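Local coordinates for protein mosquitocidal toxin (Lysinibacillus sphaericus, PDB 2VSE) that kills mosquito larvae, probably by ADP-ribosylating target proteins with an N-terminal transferase domain that is joined to four ricin-B-like lectin domains, at residues N507-R512 and W547-F552; T800-D805 and I817-N822. All blocks are in the same frame, centred on the assembly; numbering follows the deposited sequence.

Contact 1. Residues N507-R512 and W547-F552; sequences NTYIIR and WIIKPF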
loop_
_atom_site.group_PDB
_atom_site.type_symbol
_atom_site.label_atom_id
_atom_site.label_comp_id
_atom_site.label_asym_id
_atom_site.label_seq_id
_atom_site.Cartn_x
_atom_site.Cartn_y
_atom_site.Cartn_z
ATOM N N ASN A 507 5.844 3.300 -13.061
ATOM C CA ASN A 507 4.594 3.291 -12.282
ATOM C C ASN A 507 3.486 4.242 -12.748
ATOM O O ASN A 507 2.469 4.387 -12.064
ATOM C CB ASN A 507 4.861 3.480 -10.774
ATOM C CG ASN A 507 5.467 2.237 -10.127
ATOM O OD1 ASN A 507 6.419 2.336 -9.348
ATOM N ND2 ASN A 507 4.918 1.056 -10.453
ATOM N N THR A 508 3.673 4.898 -13.889
ATOM C CA THR A 508 2.573 5.620 -14.527
ATOM C C THR A 508 1.852 4.637 -15.448
ATOM O O THR A 508 2.306 3.506 -15.615
ATOM C CB THR A 508 3.063 6.837 -15.331
ATOM O OG1 THR A 508 3.766 6.389 -16.500
ATOM C CG2 THR A 508 3.982 7.708 -14.485
ATOM N N TYR A 509 0.749 5.076 -16.047
ATOM C CA TYR A 509 -0.094 4.218 -16.868
ATOM C C TYR A 509 -0.389 4.872 -18.208
ATOM O O TYR A 509 -0.392 6.096 -18.313
ATOM C CB TYR A 509 -1.427 3.960 -16.166
ATOM C CG TYR A 509 -1.312 3.174 -14.886
ATOM C CD1 TYR A 509 -1.431 1.788 -14.900
ATOM C CD2 TYR A 509 -1.089 3.814 -13.650
ATOM C CE1 TYR A 509 -1.340 1.056 -13.750
ATOM C CE2 TYR A 509 -0.991 3.073 -12.477
ATOM C CZ TYR A 509 -1.113 1.688 -12.548
ATOM O OH TYR A 509 -1.022 0.904 -11.429
ATOM N N ILE A 510 -0.630 4.046 -19.218
ATOM C CA ILE A 510 -1.209 4.482 -20.467
ATOM C C ILE A 510 -2.686 4.080 -20.401
ATOM O O ILE A 510 -3.022 2.948 -20.008
ATOM C CB ILE A 510 -0.524 3.805 -21.686
ATOM C CG1 ILE A 510 1.007 4.008 -21.672
ATOM C CG2 ILE A 510 -1.132 4.297 -22.978
ATOM C CD1 ILE A 510 1.476 5.481 -21.566
ATOM N N ILE A 511 -3.563 5.019 -20.749
ATOM C CA ILE A 511 -4.984 4.766 -20.749
ATOM C C ILE A 511 -5.467 4.792 -22.203
ATOM O O ILE A 511 -5.554 5.842 -22.830
ATOM C CB ILE A 511 -5.710 5.734 -19.803
ATOM C CG1 ILE A 511 -5.055 5.671 -18.414
ATOM C CG2 ILE A 511 -7.192 5.379 -19.694
ATOM C CD1 ILE A 511 -5.641 6.623 -17.388
ATOM N N ARG A 512 -5.744 3.605 -22.734
ATOM C CA ARG A 512 -5.835 3.387 -24.168
ATOM C C ARG A 512 -7.251 2.984 -24.521
ATOM O O ARG A 512 -7.825 2.092 -23.886
ATOM C CB ARG A 512 -4.822 2.305 -24.576
ATOM C CG ARG A 512 -4.841 1.895 -26.051
ATOM C CD ARG A 512 -3.920 0.690 -26.375
ATOM N NE ARG A 512 -2.573 0.839 -25.822
ATOM C CZ ARG A 512 -1.593 1.560 -26.372
ATOM N NH1 ARG A 512 -1.783 2.207 -27.526
ATOM N NH2 ARG A 512 -0.417 1.640 -25.757
ATOM N N TRP A 547 -0.008 8.546 -16.947
ATOM C CA TRP A 547 -0.922 8.938 -15.884
ATOM C C TRP A 547 -0.668 8.207 -14.573
ATOM O O TRP A 547 -0.413 7.001 -14.554
ATOM C CB TRP A 547 -2.363 8.728 -16.341
ATOM C CG TRP A 547 -2.701 9.515 -17.568
ATOM C CD1 TRP A 547 -2.597 9.100 -18.867
ATOM C CD2 TRP A 547 -3.168 10.868 -17.613
ATOM N NE1 TRP A 547 -2.988 10.108 -19.721
ATOM C CE2 TRP A 547 -3.350 11.202 -18.978
ATOM C CE3 TRP A 547 -3.465 11.825 -16.637
ATOM C CZ2 TRP A 547 -3.813 12.456 -19.387
ATOM C CZ3 TRP A 547 -3.929 13.073 -17.044
ATOM C CH2 TRP A 547 -4.093 13.377 -18.408
ATOM N N ILE A 548 -0.742 8.961 -13.481
ATOM C CA ILE A 548 -0.684 8.407 -12.135
ATOM C C ILE A 548 -2.104 8.064 -11.682
ATOM O O ILE A 548 -2.997 8.914 -11.738
ATOM C CB ILE A 548 -0.021 9.410 -11.178
ATOM C CG1 ILE A 548 1.434 9.613 -11.610
ATOM C CG2 ILE A 548 -0.137 8.955 -9.704
ATOM C CD1 ILE A 548 2.012 10.945 -11.226
ATOM N N ILE A 549 -2.313 6.816 -11.268
ATOM C CA ILE A 549 -3.614 6.389 -10.776
ATOM C C ILE A 549 -3.530 6.054 -9.293
ATOM O O ILE A 549 -2.976 5.045 -8.909
ATOM C CB ILE A 549 -4.175 5.210 -11.572
ATOM C CG1 ILE A 549 -4.503 5.639 -13.010
ATOM C CG2 ILE A 549 -5.414 4.641 -10.896
ATOM C CD1 ILE A 549 -4.685 4.453 -13.974
ATOM N N LYS A 550 -4.091 6.917 -8.460
ATOM C CA LYS A 550 -3.906 6.791 -7.029
ATOM C C LYS A 550 -5.221 6.504 -6.290
ATOM O O LYS A 550 -6.190 7.234 -6.462
ATOM C CB LYS A 550 -3.236 8.056 -6.486
ATOM C CG LYS A 550 -2.587 7.885 -5.151
ATOM C CD LYS A 550 -2.106 9.223 -4.574
ATOM C CE LYS A 550 -0.805 9.741 -5.229
ATOM N NZ LYS A 550 -0.230 10.941 -4.489
ATOM N N PRO A 551 -5.250 5.433 -5.469
ATOM C CA PRO A 551 -6.395 5.123 -4.614
ATOM C C PRO A 551 -6.875 6.321 -3.814
ATOM O O PRO A 551 -6.075 7.054 -3.235
ATOM C CB PRO A 551 -5.834 4.056 -3.669
ATOM C CG PRO A 551 -4.844 3.325 -4.516
ATOM C CD PRO A 551 -4.188 4.409 -5.331
ATOM N N PHE A 552 -8.180 6.538 -3.808
ATOM C CA PHE A 552 -8.757 7.626 -3.040
ATOM C C PHE A 552 -9.907 7.069 -2.225
ATOM O O PHE A 552 -10.763 6.376 -2.757
ATOM C CB PHE A 552 -9.244 8.764 -3.955
ATOM C CG PHE A 552 -9.638 10.014 -3.209
ATOM C CD1 PHE A 552 -8.745 11.064 -3.077
ATOM C CD2 PHE A 552 -10.900 10.129 -2.623
ATOM C CE1 PHE A 552 -9.094 12.218 -2.369
ATOM C CE2 PHE A 552 -11.260 11.262 -1.908
ATOM C CZ PHE A 552 -10.354 12.317 -1.775
HETATM O O HOH W 1 -0.085 5.681 -10.593
#

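Contact 2. Residues T800-D805 and I817-N822; sequences TSYVLD and IITYQN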
loop_
_atom_site.group_PDB
_atom_site.type_symbol
_atom_site.label_atom_id
_atom_site.label_comp_id
_atom_site.label_asym_id
_atom_site.label_seq_id
_atom_site.Cartn_x
_atom_site.Cartn_y
_atom_site.Cartn_z
ATOM N N THR A 800 -6.254 17.972 35.411
ATOM C CA THR A 800 -5.642 17.678 34.125
ATOM C C THR A 800 -4.551 18.671 33.742
ATOM O O THR A 800 -4.038 18.623 32.627
ATOM C CB THR A 800 -6.682 17.706 33.007
ATOM O OG1 THR A 800 -7.349 18.973 33.029
ATOM C CG2 THR A 800 -7.693 16.573 33.194
ATOM N N SER A 801 -4.217 19.573 34.655
ATOM C CA SER A 801 -3.162 20.561 34.433
ATOM C C SER A 801 -1.783 19.983 34.699
ATOM O O SER A 801 -0.772 20.596 34.333
ATOM C CB SER A 801 -3.348 21.803 35.328
ATOM O OG SER A 801 -4.436 22.628 34.892
ATOM N N TYR A 802 -1.722 18.811 35.335
ATOM C CA TYR A 802 -0.450 18.326 35.860
ATOM C C TYR A 802 -0.071 17.005 35.268
ATOM O O TYR A 802 -0.943 16.142 35.046
ATOM C CB TYR A 802 -0.474 18.265 37.380
ATOM C CG TYR A 802 -0.746 19.620 37.926
ATOM C CD1 TYR A 802 0.232 20.618 37.873
ATOM C CD2 TYR A 802 -2.001 19.941 38.443
ATOM C CE1 TYR A 802 -0.029 21.888 38.331
ATOM C CE2 TYR A 802 -2.270 21.202 38.905
ATOM C CZ TYR A 802 -1.283 22.165 38.838
ATOM O OH TYR A 802 -1.555 23.419 39.299
ATOM N N VAL A 803 1.230 16.867 34.995
ATOM C CA VAL A 803 1.778 15.670 34.381
ATOM C C VAL A 803 3.009 15.142 35.154
ATOM O O VAL A 803 3.715 15.904 35.834
ATOM C CB VAL A 803 2.130 15.913 32.888
ATOM C CG1 VAL A 803 0.977 16.649 32.175
ATOM C CG2 VAL A 803 3.474 16.685 32.730
ATOM N N LEU A 804 3.265 13.840 35.061
ATOM C CA LEU A 804 4.412 13.266 35.744
ATOM C C LEU A 804 5.674 13.930 35.232
ATOM O O LEU A 804 5.807 14.178 34.034
ATOM C CB LEU A 804 4.505 11.762 35.534
ATOM C CG LEU A 804 3.370 10.906 36.097
ATOM C CD1 LEU A 804 3.709 9.430 35.884
ATOM C CD2 LEU A 804 3.135 11.238 37.574
ATOM N N ASP A 805 6.599 14.203 36.154
ATOM C CA ASP A 805 7.738 15.049 35.887
ATOM C C ASP A 805 8.869 14.583 36.810
ATOM O O ASP A 805 8.698 14.472 38.039
ATOM C CB ASP A 805 7.331 16.507 36.128
ATOM C CG ASP A 805 8.509 17.484 36.109
ATOM O OD1 ASP A 805 9.494 17.225 36.850
ATOM O OD2 ASP A 805 8.424 18.534 35.392
ATOM N N ILE A 817 9.439 11.644 41.633
ATOM C CA ILE A 817 8.571 12.059 40.541
ATOM C C ILE A 817 7.584 13.000 41.196
ATOM O O ILE A 817 7.062 12.690 42.271
ATOM C CB ILE A 817 7.854 10.830 39.903
ATOM C CG1 ILE A 817 8.847 9.690 39.634
ATOM C CG2 ILE A 817 7.133 11.183 38.606
ATOM C CD1 ILE A 817 9.873 9.972 38.526
ATOM N N ILE A 818 7.398 14.182 40.608
ATOM C CA ILE A 818 6.377 15.155 41.056
ATOM C C ILE A 818 5.336 15.272 39.947
ATOM O O ILE A 818 5.453 14.580 38.903
ATOM C CB ILE A 818 6.981 16.546 41.373
ATOM C CG1 ILE A 818 7.713 17.117 40.154
ATOM C CG2 ILE A 818 7.903 16.494 42.608
ATOM C CD1 ILE A 818 7.852 18.627 40.170
ATOM N N THR A 819 4.316 16.099 40.151
ATOM C CA THR A 819 3.485 16.489 39.008
ATOM C C THR A 819 3.656 17.972 38.808
ATOM O O THR A 819 3.751 18.708 39.768
ATOM C CB THR A 819 2.003 16.182 39.176
ATOM O OG1 THR A 819 1.553 16.692 40.437
ATOM C CG2 THR A 819 1.740 14.674 39.085
ATOM N N TYR A 820 3.675 18.401 37.555
ATOM C CA TYR A 820 3.993 19.761 37.219
ATOM C C TYR A 820 3.254 20.106 35.955
ATOM O O TYR A 820 2.801 19.208 35.231
ATOM C CB TYR A 820 5.520 19.894 37.015
ATOM C CG TYR A 820 6.016 21.305 37.217
ATOM C CD1 TYR A 820 5.903 21.917 38.443
ATOM C CD2 TYR A 820 6.539 22.046 36.162
ATOM C CE1 TYR A 820 6.328 23.227 38.635
ATOM C CE2 TYR A 820 6.941 23.350 36.334
ATOM C CZ TYR A 820 6.842 23.932 37.582
ATOM O OH TYR A 820 7.257 25.230 37.786
ATOM N N GLN A 821 3.122 21.398 35.679
ATOM C CA GLN A 821 2.531 21.834 34.410
ATOM C C GLN A 821 3.312 21.265 33.223
ATOM O O GLN A 821 4.542 21.074 33.287
ATOM C CB GLN A 821 2.523 23.357 34.317
ATOM C CG GLN A 821 1.538 24.005 35.279
ATOM C CD GLN A 821 2.131 24.319 36.691
ATOM O OE1 GLN A 821 3.151 23.739 37.138
ATOM N NE2 GLN A 821 1.467 25.256 37.391
ATOM N N ASN A 822 2.600 21.019 32.135
ATOM C CA ASN A 822 3.218 20.444 30.962
ATOM C C ASN A 822 4.011 21.454 30.136
ATOM O O ASN A 822 3.445 22.389 29.574
ATOM C CB ASN A 822 2.174 19.761 30.077
ATOM C CG ASN A 822 2.811 19.079 28.866
ATOM O OD1 ASN A 822 3.995 18.691 28.912
ATOM N ND2 ASN A 822 2.049 18.962 27.768
HETATM O O HOH W 2 -0.364 21.297 31.942
#

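Contact 1. Residues N507-R512 and W547-F552
Y509 and W547 meet as a single antiparallel hydrogen-bonded pair where strands 509-512 and 547-551 run nearly perpendicular (97° between their directions), so that pairing stops after one bridge. Both backbone bonds of that bridge form: Y509 N to W547 O at 2.7 Å, and W547 N to Y509 O at 2.8 Å. Beside it a water continues the link, accepting from I549 N and donating to N507 O. The phenol of Y509 lies across the side chain of I549, whose CD1 sits over one face of the ring, 4.0 Å from its centroid, a CH-pi contact; W547 O is at the ring edge. The I549 side chain reaches the ring because CG1 stands anti to its carbonyl carbon (chi1 -67°). Behind the bridge, I511 CD1 packs 4.0 Å from W547 CB and 4.2 Å from I549 CD1, and this branched aliphatic chain suits a buried place between an indole and another isoleucine. The indole NE1 of W547 is satisfied by L521 O. The two strands are the outermost of a six-stranded antiparallel sheet, and their meeting closes it into a ring, as in the six-stranded barrel of a ricin-type beta-trefoil.

Contact 2. Residues T800-D805 and I817-N822
Four main-chain hydrogen bonds join 802-805 to 817-821, antiparallel strands whose axes make an angle of 138°. V803 and Y820 bond in both directions, V803 N to Y820 O at 2.8 Å and Y820 N to V803 O at 3.0 Å. D805 and I818 repeat the pattern, with a sound bond from I818 N to D805 O and a weak one from D805 N to I818 O. CA-H...O contacts fill the spaces between, the shortest from T819 CA to V803 O at 3.2 Å. Beyond V803, a water bridges S801 O and N822 N.

Apolar packing gathers on the face bearing L804 and T819. L804 CD2 lies 4.0 Å from T819 CG2, while its CB meets I817 CG2; leucine and the methyl of threonine suit this buried side.

On the face of V803, D805, I818 and Y820 the carboxylate lies against aliphatic carbons, D805 OD2 3.6 Å from Y820 CB and OD1 3.8 Å from I818 CG1. Its CG stands opposite the backbone N (chi1 170°), which lays the acid against both, and OD2 is bound by Q828 NE2. V803 CG1 packs on N822 CB. Y802 CE1 touches Q821 CD at 3.6 Å, with ring and amide planes 68° apart.

Strand 802-806 is bonded through its backbone to strand 791-796, Y802 to N796 and L804 to I794, and I793 of that strand touches V803 and N822. L804 and T819 pack on W781 of strand 780-786, L804 and I817 on W830 of strand 830-834.

How the contacts relate
Contact 1 precedes contact 2 along the chain, with no overlap; their centres are about 51 Å apart, and their nearest atoms about 33 Å. They share no sheet and belong to different ricin B-like lectin modules. Their topological roles differ as well: contact 1 joins the two outermost strands of a six-stranded sheet, whereas contact 2 pairs the strands of a beta hairpin, with only eleven residues between its segments. The centre of contact 1 lies about 15 Å from the centre of the chain, that of contact 2 about 40 Å. Together they illustrate a toxin in which similar lectin modules, each with its own internal sheets, are strung along one chain.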